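Methylxanthine N3-demethylase NdmB (Pseudomonas putida, PDB 6ICL) catalyses the N3-demethylation of theobromine, and also of 3-methylxanthine, caffeine and theophylline, as an iron-dependent Rieske oxygenase in bacterial caffeine degradation. Local coordinates at residues 346-349 with 350-354; 40-43 with 44-47. All blocks are in the same frame, centred on the assembly; numbering follows the deposited sequence.

Interaction 1 of 2, residues 346-349 with 350-354; sequences HKEL and SLSAV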
# COMPACT_ATOMS: atom_id res chain seq x y z
N HIS A 346 19.36 16.67 -35.84
CA HIS A 346 18.69 17.31 -34.71
C HIS A 346 19.37 18.63 -34.36
O HIS A 346 18.71 19.65 -34.17
CB HIS A 346 18.64 16.37 -33.50
CG HIS A 346 17.34 15.67 -33.33
ND1 HIS A 346 16.34 16.15 -32.51
CD2 HIS A 346 16.85 14.53 -33.89
CE1 HIS A 346 15.30 15.34 -32.56
NE2 HIS A 346 15.58 14.35 -33.39
N LYS A 347 20.71 18.63 -34.29
CA LYS A 347 21.44 19.85 -33.94
C LYS A 347 21.22 20.94 -34.98
O LYS A 347 21.03 22.11 -34.63
CB LYS A 347 22.93 19.57 -33.80
CG LYS A 347 23.75 20.77 -33.30
CD LYS A 347 23.26 21.17 -31.92
CE LYS A 347 24.08 22.30 -31.30
NZ LYS A 347 23.39 22.85 -30.08
N GLU A 348 21.25 20.57 -36.25
CA GLU A 348 21.06 21.54 -37.32
C GLU A 348 19.64 22.11 -37.29
O GLU A 348 19.44 23.32 -37.45
CB GLU A 348 21.36 20.86 -38.66
CG GLU A 348 21.02 21.67 -39.90
CD GLU A 348 21.24 20.87 -41.16
OE1 GLU A 348 22.18 20.02 -41.18
OE2 GLU A 348 20.46 21.07 -42.12
N LEU A 349 18.64 21.24 -37.08
CA LEU A 349 17.26 21.68 -36.94
C LEU A 349 17.09 22.61 -35.75
O LEU A 349 16.40 23.63 -35.84
CB LEU A 349 16.33 20.48 -36.80
CG LEU A 349 16.22 19.63 -38.06
CD1 LEU A 349 15.71 18.24 -37.70
CD2 LEU A 349 15.30 20.30 -39.06
N SER A 350 17.71 22.27 -34.62
CA SER A 350 17.62 23.12 -33.44
C SER A 350 18.17 24.52 -33.73
O SER A 350 17.60 25.52 -33.28
CB SER A 350 18.39 22.47 -32.30
OG SER A 350 18.53 23.34 -31.20
N LEU A 351 19.28 24.60 -34.46
CA LEU A 351 19.87 25.90 -34.77
C LEU A 351 19.06 26.62 -35.84
O LEU A 351 18.84 27.83 -35.74
CB LEU A 351 21.32 25.74 -35.22
CG LEU A 351 22.24 25.13 -34.17
CD1 LEU A 351 23.52 24.64 -34.82
CD2 LEU A 351 22.52 26.17 -33.13
N SER A 352 18.61 25.88 -36.87
CA SER A 352 17.87 26.51 -37.96
C SER A 352 16.60 27.17 -37.47
O SER A 352 16.21 28.25 -37.96
CB SER A 352 17.53 25.48 -39.03
OG SER A 352 18.69 24.92 -39.59
N ALA A 353 15.92 26.55 -36.51
CA ALA A 353 14.66 27.10 -36.03
C ALA A 353 14.90 28.42 -35.32
O ALA A 353 14.10 29.35 -35.44
CB ALA A 353 13.95 26.10 -35.12
N VAL A 354 16.00 28.51 -34.57
CA VAL A 354 16.35 29.77 -33.93
C VAL A 354 16.66 30.83 -34.98
O VAL A 354 16.42 32.02 -34.76
CB VAL A 354 17.53 29.55 -32.98
CG1 VAL A 354 17.87 30.82 -32.24
CG2 VAL A 354 17.19 28.44 -32.00
O HOH W 1 20.78 23.68 -29.83
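Ser350 and Leu349 bury the most surface where two successive turns of helix 337-355 meet, with Lys347 close behind. Ser350 N donates to His346 O, an i to i+4 bond of 2.8 Å, and Ala353 N repeats the pattern on Leu349 O. The hydroxyl of Ser350 points off the helix: OG lies anti to the backbone N (chi1 171°), bonds Asp29 O, and accepts from a water 2.7 Å from Ser350 OG. Lys347 NZ donates to that same water and to Leu26 O, directed there by a bend about the CB-CG bond (chi2 61°). Along the way Lys347 CG passes Leu351 CD1 at 4.2 Å. Leu349 presses onto Ser363 and Val364 of helix 357-365, the next helix in the chain. Ser352 turns its hydroxyl back to its own helix. Both Ser352 N and OG donate to Glu348 O, each at 2.8 Å, with OG standing above the carbonyl plane. Were this serine an alanine, Glu348 O would probably be left with the backbone donor alone. Glu348 itself spends its carboxylate on Arg221 and Ser363. The chemistry thus implies a division of labour: one serine hydroxyl folds back on a helix carbonyl, while the other, joined to a lysine by a shared water, bonds directly, as that lysine does, to a backbone carbonyl of the N-terminal segment.

Interaction 2 of 2, residues 40-43 with 44-47; sequences VCTL and NEFE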
# COMPACT_ATOMS: atom_id res chain seq x y z
N VAL A 40 -0.00 12.49 -29.40
CA VAL A 40 -0.32 12.74 -28.00
C VAL A 40 -1.12 11.60 -27.36
O VAL A 40 -0.98 11.38 -26.15
CB VAL A 40 -1.03 14.08 -27.81
CG1 VAL A 40 -0.05 15.24 -28.10
CG2 VAL A 40 -2.30 14.15 -28.71
N CYS A 41 -1.90 10.85 -28.13
CA CYS A 41 -2.56 9.67 -27.59
C CYS A 41 -3.11 8.88 -28.77
O CYS A 41 -3.21 9.39 -29.89
CB CYS A 41 -3.68 10.04 -26.60
SG CYS A 41 -4.99 11.07 -27.38
N THR A 42 -3.43 7.61 -28.52
CA THR A 42 -4.15 6.88 -29.55
C THR A 42 -5.61 7.33 -29.53
O THR A 42 -6.10 7.91 -28.56
CB THR A 42 -4.06 5.37 -29.33
OG1 THR A 42 -4.79 5.01 -28.14
CG2 THR A 42 -2.58 4.95 -29.17
N LEU A 43 -6.30 7.07 -30.64
CA LEU A 43 -7.71 7.39 -30.72
C LEU A 43 -8.49 6.66 -29.63
O LEU A 43 -9.33 7.25 -28.94
CB LEU A 43 -8.23 7.03 -32.12
CG LEU A 43 -9.68 7.38 -32.41
CD1 LEU A 43 -9.90 8.85 -32.07
CD2 LEU A 43 -9.98 7.09 -33.90
N ASN A 44 -8.20 5.37 -29.44
CA ASN A 44 -8.83 4.60 -28.37
C ASN A 44 -8.58 5.24 -27.01
O ASN A 44 -9.51 5.39 -26.19
CB ASN A 44 -8.31 3.18 -28.39
CG ASN A 44 -9.17 2.25 -27.60
OD1 ASN A 44 -8.85 1.91 -26.46
ND2 ASN A 44 -10.30 1.86 -28.18
N GLU A 45 -7.32 5.60 -26.73
CA GLU A 45 -7.01 6.30 -25.48
C GLU A 45 -7.84 7.57 -25.34
O GLU A 45 -8.32 7.89 -24.24
CB GLU A 45 -5.51 6.62 -25.42
CG GLU A 45 -4.67 5.44 -24.94
CD GLU A 45 -3.17 5.61 -25.22
OE1 GLU A 45 -2.42 4.67 -24.90
OE2 GLU A 45 -2.76 6.66 -25.76
N PHE A 46 -8.00 8.33 -26.43
CA PHE A 46 -8.79 9.55 -26.33
C PHE A 46 -10.26 9.25 -26.00
O PHE A 46 -10.88 9.95 -25.18
CB PHE A 46 -8.70 10.33 -27.64
CG PHE A 46 -9.72 11.39 -27.75
CD1 PHE A 46 -9.53 12.62 -27.10
CD2 PHE A 46 -10.90 11.16 -28.45
CE1 PHE A 46 -10.51 13.62 -27.19
CE2 PHE A 46 -11.87 12.14 -28.52
CZ PHE A 46 -11.67 13.38 -27.89
N GLU A 47 -10.83 8.25 -26.66
CA GLU A 47 -12.24 7.93 -26.45
C GLU A 47 -12.51 7.34 -25.07
O GLU A 47 -13.60 7.54 -24.53
CB GLU A 47 -12.72 6.98 -27.56
CG GLU A 47 -12.76 7.68 -28.93
CD GLU A 47 -13.29 6.77 -30.05
OE1 GLU A 47 -13.31 5.53 -29.86
OE2 GLU A 47 -13.70 7.30 -31.11
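Between Thr42 and Leu43 the chain passes from extended strand to helix, and the CA atoms of Thr42 and Glu45 come within 5.0 Å as the first turn closes. Phe46 N donates to Thr42 O at 2.9 Å, and Glu47 N to Leu43 O at the same length. The earlier amide of Glu45 is met by a side chain instead: Glu45 N donates to Thr42 OG1 at 3.0 Å, with an N-H...O angle of 162°. Thr42 can accept there because OG1 sits between its own N and carbonyl carbon (chi1 68°), while CG2 lies near the glutamate carboxylate. The reciprocal bond runs from Thr42 N to Glu45 OE2, 3.0 Å and almost straight at 169°, entering from above the carboxylate plane. Together the two bonds make a capping box, with Thr42 as the N-cap of helix 43-48, at the end of an outermost strand of the antiparallel sheet in the Rieske domain. The other carboxylate oxygen, OE1, accepts from Ser178 N, so Glu45 is gripped from two parts of the chain. On another side of the turn the contact is apolar: Cys41 SG rests against Phe46 CB at 3.8 Å, and Leu43 CD1 comes to 4.4 Å from Phe46 CD2. Leu68, Met57 and Ile75, from strands 64-71, 57-61 and 74-79 of the same sheet, also pack against the Phe46 side chain. Glu47 turns its OE2 to Arg70 in a salt bridge, and its side chain packs on Pro299 of a second subunit.

Interaction 2 comes first along the chain, where strand 37-42 of the six-stranded antiparallel sheet gives way to helix 43-48 in the Rieske domain. Interaction 1 follows some 300 residues later, inside helix 337-355 near the C-terminus. They share no helix, strand or sheet: their centres lie about 30 Å apart, on opposite sides of the chain's centre, and their nearest atoms about 16 Å apart. Each is a local helix contact, a capping box at an N-terminus in residues 40-47 and successive turns within a helix in residues 346-354. Both lie away from the iron-sulfur cluster and the iron site, so each concerns the architecture of its own region, interaction 2 additionally bordering a second subunit.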